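Local structure of TrwG component of type IV secretion system (Bartonella birtlesii, 4JF8) at residues A[138-149]-A[163-174]; A[48-56]-A[70-79]. The protein is a VirB8-family component of a bacterial type IV secretion system, probably serving as an assembly factor of the envelope-spanning channel, seen here as its soluble domain. All coordinates share one frame; numbering follows the deposited sequence. Where two conformers were deposited one is given.

Contact 1 of 2, residues A[138-149]-A[163-174]; sequences HQIATIGYTYVG and GFQVTSYRTDPE
Strands 138-147 and 164-173 run antiparallel, their axes 149° apart in direction, and a ladder of backbone hydrogen bonds joins them from Glu174 N on His138 O to Val148 N on Gly163 O. The ladder slips by one residue at Gly144, whose carbonyl O takes Thr167 N at 2.8 Å and, weakly, Ser168 N at 3.3 Å. Both Thr167 and Ser168 thus face Gly144, which defines a classic beta bulge; Ser168 OG lies 3.5 Å from Gly144 CA, close against the residue that lacks a side chain.

One face of the pair is largely aromatic and aliphatic. Phe164 and Tyr147 form an offset edge-to-face pair, the edge of Phe164 toward the face of Tyr147, ring centroids 5.5 Å apart and planes at 61°, while Phe164 CE1 meets Tyr145 CD1 at 3.7 Å with the rings oblique. The phenol ends of Tyr145 and Tyr147 both reach Asp45 of helix 42-57. Farther along, Tyr169 holds CG anti to its own N (chi1 -176°), which lays the ring alongside Ile143, Tyr169 CD1 to Ile143 CG1 3.8 Å, and carries its OH on to Glu57.

The face bearing Thr142, Ser168, Arg170 and Asp172 is mostly polar. Arg170 grips Asp172 side-on, NE to OD2 and NH2 to OD1, with the carboxylate in the guanidinium plane, and a water ties Asp172 OD2 to Ile140 O and Thr142 OG1 of the partner strand. At the end of the ladder the Glu174 carboxylate bridges to Arg108 and Arg121. A bulged antiparallel pair of neighbouring strands, joined through helix 154-159, with one face packed on helix 42-57, is characteristic of the curved sheet of VirB8 domains, which belong to the NTF2-like clan.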
# COMPACT_ATOMS: atom_id res chain seq x y z
N HIS A 138 0.59 -17.93 16.31
CA HIS A 138 1.51 -18.31 15.23
C HIS A 138 0.74 -19.07 14.18
O HIS A 138 0.23 -20.16 14.43
CB HIS A 138 2.64 -19.16 15.81
CG HIS A 138 3.42 -18.44 16.87
ND1 HIS A 138 4.57 -17.73 16.59
CD2 HIS A 138 3.18 -18.29 18.19
CE1 HIS A 138 5.01 -17.18 17.71
NE2 HIS A 138 4.18 -17.48 18.68
N GLN A 139 0.64 -18.47 13.00
CA GLN A 139 -0.22 -18.96 11.93
C GLN A 139 0.58 -19.22 10.65
O GLN A 139 1.69 -18.71 10.48
CB GLN A 139 -1.31 -17.93 11.64
CG GLN A 139 -2.23 -17.65 12.82
CD GLN A 139 -3.38 -16.73 12.47
OE1 GLN A 139 -3.55 -15.67 13.07
NE2 GLN A 139 -4.18 -17.13 11.50
N ILE A 140 -0.01 -20.02 9.78
CA ILE A 140 0.50 -20.28 8.42
C ILE A 140 -0.64 -20.05 7.46
O ILE A 140 -1.71 -20.68 7.60
CB ILE A 140 0.95 -21.74 8.19
CG1 ILE A 140 1.96 -22.15 9.24
CG2 ILE A 140 1.55 -21.91 6.80
CD1 ILE A 140 3.28 -21.46 9.06
N ALA A 141 -0.44 -19.17 6.47
CA ALA A 141 -1.38 -19.06 5.35
C ALA A 141 -0.90 -19.95 4.22
O ALA A 141 0.29 -19.93 3.88
CB ALA A 141 -1.49 -17.64 4.85
N THR A 142 -1.82 -20.71 3.65
CA THR A 142 -1.53 -21.53 2.47
C THR A 142 -2.31 -20.87 1.35
O THR A 142 -3.53 -20.72 1.44
CB THR A 142 -1.96 -23.00 2.67
OG1 THR A 142 -1.26 -23.54 3.80
CG2 THR A 142 -1.67 -23.81 1.44
N ILE A 143 -1.59 -20.42 0.33
CA ILE A 143 -2.14 -19.49 -0.65
C ILE A 143 -1.93 -20.01 -2.06
O ILE A 143 -0.82 -20.38 -2.45
CB ILE A 143 -1.46 -18.11 -0.54
CG1 ILE A 143 -1.44 -17.65 0.92
CG2 ILE A 143 -2.18 -17.10 -1.42
CD1 ILE A 143 -0.86 -16.28 1.14
N GLY A 144 -3.01 -20.05 -2.84
CA GLY A 144 -2.91 -20.27 -4.27
C GLY A 144 -3.07 -18.93 -4.95
O GLY A 144 -3.89 -18.11 -4.53
N TYR A 145 -2.29 -18.70 -5.99
CA TYR A 145 -2.31 -17.39 -6.67
C TYR A 145 -1.94 -17.54 -8.12
O TYR A 145 -1.37 -18.55 -8.54
CB TYR A 145 -1.40 -16.38 -5.96
CG TYR A 145 0.08 -16.69 -6.04
CD1 TYR A 145 0.88 -16.13 -7.01
CD2 TYR A 145 0.67 -17.56 -5.12
CE1 TYR A 145 2.25 -16.41 -7.07
CE2 TYR A 145 2.02 -17.85 -5.18
CZ TYR A 145 2.81 -17.26 -6.14
OH TYR A 145 4.17 -17.53 -6.19
N THR A 146 -2.27 -16.51 -8.90
CA THR A 146 -1.98 -16.46 -10.32
C THR A 146 -1.93 -14.98 -10.70
O THR A 146 -2.27 -14.10 -9.91
CB THR A 146 -3.07 -17.20 -11.13
OG1 THR A 146 -2.61 -17.38 -12.47
CG2 THR A 146 -4.40 -16.45 -11.11
N TYR A 147 -1.52 -14.73 -11.93
CA TYR A 147 -1.56 -13.38 -12.51
C TYR A 147 -2.38 -13.46 -13.78
O TYR A 147 -2.02 -14.22 -14.69
CB TYR A 147 -0.16 -12.86 -12.82
CG TYR A 147 0.75 -12.69 -11.62
CD1 TYR A 147 1.52 -13.74 -11.13
CD2 TYR A 147 0.86 -11.45 -11.01
CE1 TYR A 147 2.37 -13.56 -10.06
CE2 TYR A 147 1.71 -11.25 -9.94
CZ TYR A 147 2.46 -12.31 -9.47
OH TYR A 147 3.35 -12.08 -8.43
N VAL A 148 -3.45 -12.68 -13.84
CA VAL A 148 -4.41 -12.76 -14.94
C VAL A 148 -4.20 -11.67 -15.99
O VAL A 148 -4.91 -11.66 -16.99
CB VAL A 148 -5.87 -12.78 -14.44
CG1 VAL A 148 -6.06 -13.91 -13.44
CG2 VAL A 148 -6.31 -11.44 -13.87
N GLY A 149 -3.24 -10.78 -15.79
CA GLY A 149 -3.04 -9.65 -16.73
C GLY A 149 -3.64 -8.36 -16.25
O GLY A 149 -4.37 -8.30 -15.26
N GLY A 163 -2.46 -7.97 -12.48
CA GLY A 163 -3.60 -8.85 -12.26
C GLY A 163 -3.29 -9.96 -11.30
O GLY A 163 -3.75 -11.09 -11.50
N PHE A 164 -2.53 -9.68 -10.25
CA PHE A 164 -2.36 -10.64 -9.18
C PHE A 164 -3.72 -11.01 -8.60
O PHE A 164 -4.51 -10.14 -8.29
CB PHE A 164 -1.47 -10.05 -8.09
CG PHE A 164 -1.28 -10.94 -6.88
CD1 PHE A 164 -0.38 -12.00 -6.91
CD2 PHE A 164 -1.98 -10.70 -5.71
CE1 PHE A 164 -0.19 -12.81 -5.80
CE2 PHE A 164 -1.78 -11.51 -4.62
CZ PHE A 164 -0.88 -12.55 -4.66
N GLN A 165 -3.96 -12.30 -8.45
CA GLN A 165 -5.21 -12.82 -7.91
C GLN A 165 -4.93 -14.00 -7.01
O GLN A 165 -4.30 -14.99 -7.44
CB GLN A 165 -6.18 -13.25 -9.01
CG GLN A 165 -6.70 -12.13 -9.87
CD GLN A 165 -7.72 -11.28 -9.15
OE1 GLN A 165 -7.39 -10.35 -8.38
NE2 GLN A 165 -8.96 -11.58 -9.38
N VAL A 166 -5.40 -13.90 -5.78
CA VAL A 166 -5.40 -15.04 -4.86
C VAL A 166 -6.60 -15.90 -5.24
O VAL A 166 -7.76 -15.43 -5.22
CB VAL A 166 -5.45 -14.58 -3.41
CG1 VAL A 166 -5.74 -15.74 -2.46
CG2 VAL A 166 -4.15 -13.88 -3.05
N THR A 167 -6.31 -17.17 -5.57
CA THR A 167 -7.33 -18.12 -6.03
C THR A 167 -7.78 -19.06 -4.93
O THR A 167 -8.84 -19.68 -5.05
CB THR A 167 -6.79 -18.96 -7.20
OG1 THR A 167 -5.62 -19.66 -6.75
CG2 THR A 167 -6.46 -18.05 -8.39
N SER A 168 -6.99 -19.17 -3.87
CA SER A 168 -7.37 -19.92 -2.67
C SER A 168 -6.59 -19.37 -1.49
O SER A 168 -5.45 -18.97 -1.64
CB SER A 168 -7.13 -21.43 -2.85
OG SER A 168 -5.78 -21.75 -2.96
N TYR A 169 -7.21 -19.36 -0.32
CA TYR A 169 -6.57 -18.83 0.87
C TYR A 169 -7.15 -19.49 2.10
O TYR A 169 -8.35 -19.40 2.33
CB TYR A 169 -6.76 -17.32 0.93
CG TYR A 169 -6.05 -16.66 2.08
CD1 TYR A 169 -4.76 -16.16 1.91
CD2 TYR A 169 -6.65 -16.49 3.32
CE1 TYR A 169 -4.11 -15.52 2.94
CE2 TYR A 169 -6.00 -15.86 4.34
CZ TYR A 169 -4.72 -15.37 4.15
OH TYR A 169 -4.03 -14.71 5.15
N ARG A 170 -6.28 -20.07 2.90
CA ARG A 170 -6.66 -20.54 4.22
C ARG A 170 -5.55 -20.22 5.20
O ARG A 170 -4.39 -20.06 4.80
CB ARG A 170 -6.93 -22.05 4.24
CG ARG A 170 -5.75 -22.90 3.82
CD ARG A 170 -6.05 -24.40 3.90
NE ARG A 170 -6.39 -24.82 5.26
CZ ARG A 170 -7.53 -25.40 5.65
NH1 ARG A 170 -8.48 -25.77 4.80
NH2 ARG A 170 -7.67 -25.67 6.94
N THR A 171 -5.91 -20.14 6.48
CA THR A 171 -4.92 -20.00 7.57
C THR A 171 -5.12 -21.13 8.56
O THR A 171 -6.24 -21.64 8.73
CB THR A 171 -5.03 -18.64 8.28
OG1 THR A 171 -6.36 -18.49 8.78
CG2 THR A 171 -4.72 -17.52 7.34
N ASP A 172 -4.01 -21.56 9.16
CA ASP A 172 -4.01 -22.63 10.15
C ASP A 172 -2.95 -22.32 11.20
O ASP A 172 -1.98 -21.64 10.92
CB ASP A 172 -3.65 -23.94 9.46
CG ASP A 172 -4.69 -24.38 8.44
OD1 ASP A 172 -5.74 -24.94 8.82
OD2 ASP A 172 -4.50 -24.13 7.22
N PRO A 173 -3.07 -22.92 12.40
CA PRO A 173 -2.00 -22.80 13.37
C PRO A 173 -0.70 -23.42 12.86
O PRO A 173 -0.71 -24.48 12.23
CB PRO A 173 -2.53 -23.59 14.58
CG PRO A 173 -4.02 -23.52 14.43
CD PRO A 173 -4.24 -23.61 12.96
N GLU A 174 0.40 -22.75 13.16
CA GLU A 174 1.71 -23.29 12.83
C GLU A 174 2.06 -24.43 13.77
O GLU A 174 1.72 -24.40 14.93
CB GLU A 174 2.78 -22.20 12.95
CG GLU A 174 4.13 -22.59 12.35
CD GLU A 174 5.20 -21.53 12.50
OE1 GLU A 174 4.98 -20.56 13.23
OE2 GLU A 174 6.29 -21.72 11.92
O HOH W 1 0.57 -22.56 16.68
O HOH W 2 -6.41 -16.00 10.03
O HOH W 3 -2.34 -22.97 6.22
O HOH W 4 -4.98 -22.31 -0.34
O HOH W 5 -3.68 -20.43 -8.52

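Contact 2 of 2, residues A[48-56]-A[70-79]; sequences WLNQYVLNR and TTALLSTAAV. With EDO (1,2-ethanediol), chain C; EDO (1,2-ethanediol), chain D.
The Tyr52 ring is met at its edge by Leu74 and Ser75: Leu74 CB lies 3.8 Å from Tyr52 CD1, and Ser75 OG sits in the ring plane. Beyond these segments Tyr169 joins the same ring edge-to-face. Trp48 NE1, at the indole edge, donates a hydrogen bond to O2 of an ethanediol, probably from the crystallisation liquor, while Trp48 CZ3 contacts Leu74 CD2 obliquely at 4.0 Å; Phe164 of the same chain and, from the second subunit, Tyr47 also meet this indole. At the in-plane edge of the Arg56 guanidinium are Tyr52 OH and Val79 CG1.

These edges are joined by a chain of polar bonds. Arg56 NH1 donates to Tyr52 OH at 2.9 Å, Tyr52 OH donates to Ser75 OG at 2.7 Å, and Ser75 OG donates to Thr71 O from above the carbonyl plane. The phenol oxygen, gripped as both acceptor and donor, is thereby fixed in a buried place. Arg56 is extended from CG to NE, which carries its NH1 to the phenol past the methyl of Thr71, CG2 to Arg56 CB 3.8 Å.

Thr70 CG2 touches both Gln51 OE1, at 3.5 Å, and Asn55 CG, at 3.7 Å. The Asn55 amide is held by ND2 on Gln51 O (N-H...O 166°) and by Asn67 on OD1. Thr71 OG1 is turned back to Asn67 O of its own helix. Helix 42-57 is thus packed against the end of helix 64-73 and the turn into helix 77-85, where Thr76 is the N-cap, in the helical layer lying over the sheet of this VirB8 domain.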
# COMPACT_ATOMS: atom_id res chain seq x y z
N TRP A 48 3.63 -9.28 -3.59
CA TRP A 48 2.18 -9.40 -3.64
C TRP A 48 1.60 -10.27 -2.53
O TRP A 48 0.58 -9.92 -1.93
CB TRP A 48 1.69 -9.85 -5.03
CG TRP A 48 1.90 -8.75 -6.02
CD1 TRP A 48 2.84 -8.70 -7.01
CD2 TRP A 48 1.20 -7.51 -6.06
NE1 TRP A 48 2.77 -7.50 -7.66
CE2 TRP A 48 1.77 -6.74 -7.09
CE3 TRP A 48 0.16 -6.95 -5.31
CZ2 TRP A 48 1.32 -5.44 -7.39
CZ3 TRP A 48 -0.29 -5.69 -5.63
CH2 TRP A 48 0.29 -4.95 -6.65
N LEU A 49 2.27 -11.37 -2.22
CA LEU A 49 1.84 -12.24 -1.14
C LEU A 49 1.89 -11.53 0.20
O LEU A 49 0.99 -11.68 1.03
CB LEU A 49 2.70 -13.50 -1.10
CG LEU A 49 2.46 -14.44 -2.30
CD1 LEU A 49 3.64 -15.40 -2.47
CD2 LEU A 49 1.13 -15.19 -2.22
N ASN A 50 2.96 -10.78 0.42
CA ASN A 50 3.09 -9.99 1.64
C ASN A 50 1.97 -8.95 1.73
O ASN A 50 1.33 -8.79 2.79
CB ASN A 50 4.47 -9.32 1.65
CG ASN A 50 4.75 -8.57 2.92
OD1 ASN A 50 4.78 -9.17 4.00
ND2 ASN A 50 5.03 -7.27 2.81
N GLN A 51 1.75 -8.22 0.65
CA GLN A 51 0.70 -7.21 0.65
C GLN A 51 -0.64 -7.88 0.97
O GLN A 51 -1.45 -7.35 1.74
CB GLN A 51 0.61 -6.55 -0.72
CG GLN A 51 -0.44 -5.45 -0.76
CD GLN A 51 -0.47 -4.65 -2.05
OE1 GLN A 51 -1.48 -4.59 -2.74
NE2 GLN A 51 0.65 -4.06 -2.39
N TYR A 52 -0.88 -9.06 0.40
CA TYR A 52 -2.14 -9.74 0.63
C TYR A 52 -2.34 -10.13 2.09
O TYR A 52 -3.38 -9.82 2.68
CB TYR A 52 -2.26 -10.98 -0.27
CG TYR A 52 -3.67 -11.54 -0.28
CD1 TYR A 52 -4.64 -10.93 -1.08
CD2 TYR A 52 -4.07 -12.59 0.55
CE1 TYR A 52 -5.95 -11.38 -1.09
CE2 TYR A 52 -5.37 -13.05 0.54
CZ TYR A 52 -6.31 -12.42 -0.26
OH TYR A 52 -7.62 -12.92 -0.28
N VAL A 53 -1.36 -10.79 2.68
CA VAL A 53 -1.49 -11.25 4.04
C VAL A 53 -1.62 -10.06 4.99
O VAL A 53 -2.45 -10.07 5.90
CB VAL A 53 -0.36 -12.22 4.44
CG1 VAL A 53 -0.42 -12.52 5.94
CG2 VAL A 53 -0.47 -13.52 3.66
N LEU A 54 -0.80 -9.04 4.80
CA LEU A 54 -0.87 -7.88 5.69
C LEU A 54 -2.23 -7.22 5.58
O LEU A 54 -2.82 -6.81 6.60
CB LEU A 54 0.23 -6.87 5.38
CG LEU A 54 1.65 -7.29 5.78
CD1 LEU A 54 2.64 -6.23 5.35
CD2 LEU A 54 1.73 -7.52 7.29
N ASN A 55 -2.75 -7.05 4.38
CA ASN A 55 -4.02 -6.33 4.23
C ASN A 55 -5.21 -7.16 4.67
O ASN A 55 -6.19 -6.60 5.17
CB ASN A 55 -4.19 -5.79 2.82
CG ASN A 55 -3.42 -4.52 2.61
OD1 ASN A 55 -3.91 -3.43 2.91
ND2 ASN A 55 -2.22 -4.63 2.08
N ARG A 56 -5.14 -8.47 4.53
CA ARG A 56 -6.27 -9.33 4.87
C ARG A 56 -6.35 -9.63 6.36
O ARG A 56 -7.44 -9.66 6.94
CB ARG A 56 -6.21 -10.64 4.07
CG ARG A 56 -7.36 -11.57 4.42
CD ARG A 56 -7.59 -12.65 3.41
NE ARG A 56 -8.60 -13.61 3.86
CZ ARG A 56 -9.26 -14.45 3.08
NH1 ARG A 56 -9.12 -14.43 1.76
NH2 ARG A 56 -10.11 -15.32 3.62
N THR A 70 -8.12 -3.45 -0.59
CA THR A 70 -6.96 -4.09 -1.20
C THR A 70 -7.17 -5.60 -1.24
O THR A 70 -6.94 -6.26 -2.26
CB THR A 70 -5.68 -3.75 -0.44
OG1 THR A 70 -5.43 -2.35 -0.49
CG2 THR A 70 -4.49 -4.49 -0.97
N THR A 71 -7.61 -6.16 -0.11
CA THR A 71 -7.86 -7.60 -0.07
C THR A 71 -8.87 -8.01 -1.15
O THR A 71 -8.65 -8.98 -1.90
CB THR A 71 -8.36 -8.05 1.30
OG1 THR A 71 -7.39 -7.70 2.28
CG2 THR A 71 -8.55 -9.54 1.34
N ALA A 72 -9.96 -7.26 -1.27
CA ALA A 72 -10.97 -7.57 -2.27
C ALA A 72 -10.41 -7.50 -3.69
O ALA A 72 -10.67 -8.38 -4.52
CB ALA A 72 -12.18 -6.67 -2.13
N LEU A 73 -9.63 -6.45 -3.96
CA LEU A 73 -9.07 -6.27 -5.30
C LEU A 73 -8.19 -7.43 -5.72
O LEU A 73 -8.19 -7.85 -6.88
CB LEU A 73 -8.28 -4.96 -5.33
CG LEU A 73 -7.68 -4.57 -6.67
CD1 LEU A 73 -8.75 -4.21 -7.69
CD2 LEU A 73 -6.67 -3.45 -6.45
N LEU A 74 -7.44 -7.96 -4.77
CA LEU A 74 -6.44 -8.99 -5.04
C LEU A 74 -6.96 -10.40 -4.94
O LEU A 74 -6.17 -11.34 -5.04
CB LEU A 74 -5.23 -8.78 -4.11
CG LEU A 74 -4.50 -7.44 -4.18
CD1 LEU A 74 -3.30 -7.51 -3.26
CD2 LEU A 74 -4.08 -7.11 -5.61
N SER A 75 -8.28 -10.56 -4.78
CA SER A 75 -8.91 -11.87 -4.62
C SER A 75 -9.81 -12.18 -5.80
O SER A 75 -10.52 -11.31 -6.29
CB SER A 75 -9.79 -11.87 -3.37
OG SER A 75 -9.04 -11.61 -2.18
N THR A 76 -9.82 -13.43 -6.25
CA THR A 76 -10.84 -13.85 -7.21
C THR A 76 -12.21 -13.69 -6.60
O THR A 76 -12.36 -13.56 -5.38
CB THR A 76 -10.70 -15.32 -7.60
OG1 THR A 76 -10.90 -16.11 -6.41
CG2 THR A 76 -9.36 -15.63 -8.29
N ALA A 77 -13.24 -13.73 -7.43
CA ALA A 77 -14.61 -13.61 -6.95
C ALA A 77 -14.93 -14.61 -5.83
O ALA A 77 -15.53 -14.26 -4.82
CB ALA A 77 -15.57 -13.76 -8.12
N ALA A 78 -14.52 -15.85 -6.00
CA ALA A 78 -14.80 -16.87 -5.01
C ALA A 78 -14.09 -16.58 -3.67
O ALA A 78 -14.65 -16.77 -2.59
CB ALA A 78 -14.44 -18.26 -5.50
N VAL A 79 -12.85 -16.08 -3.76
CA VAL A 79 -12.11 -15.76 -2.54
C VAL A 79 -12.69 -14.49 -1.89
O VAL A 79 -12.77 -14.38 -0.67
CB VAL A 79 -10.60 -15.69 -2.83
CG1 VAL A 79 -9.82 -15.18 -1.63
CG2 VAL A 79 -10.08 -17.06 -3.22
C1 EDO C . -8.86 -6.39 7.44
O1 EDO C . -9.18 -7.75 7.77
C2 EDO C . -9.56 -5.97 6.18
O2 EDO C . -8.95 -6.65 5.12
C1 EDO D . 4.58 -3.87 -8.92
O1 EDO D . 5.47 -3.56 -10.00
C2 EDO D . 5.13 -5.07 -8.19
O2 EDO D . 4.95 -6.20 -9.05

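From the N terminus, helix 42-57 comes first, and contact 2 closes a loop of 13 residues when the chain returns through helix 64-73 to the start of helix 77-85. The chain then builds strands 101-112 and 117-128 before contact 1 closes a second loop, again of 13 residues and including helix 154-159. The two loops follow in series, neither nested nor crossed. In space their centres are about 8 Å apart: Val166 N lies 2.8 Å from Leu74 O and Val166 O 3.1 Å from Thr76 N, probable hydrogen bonds that join outermost strand 164-173 to the turn after helix 64-73, while Tyr169 packs on Arg56.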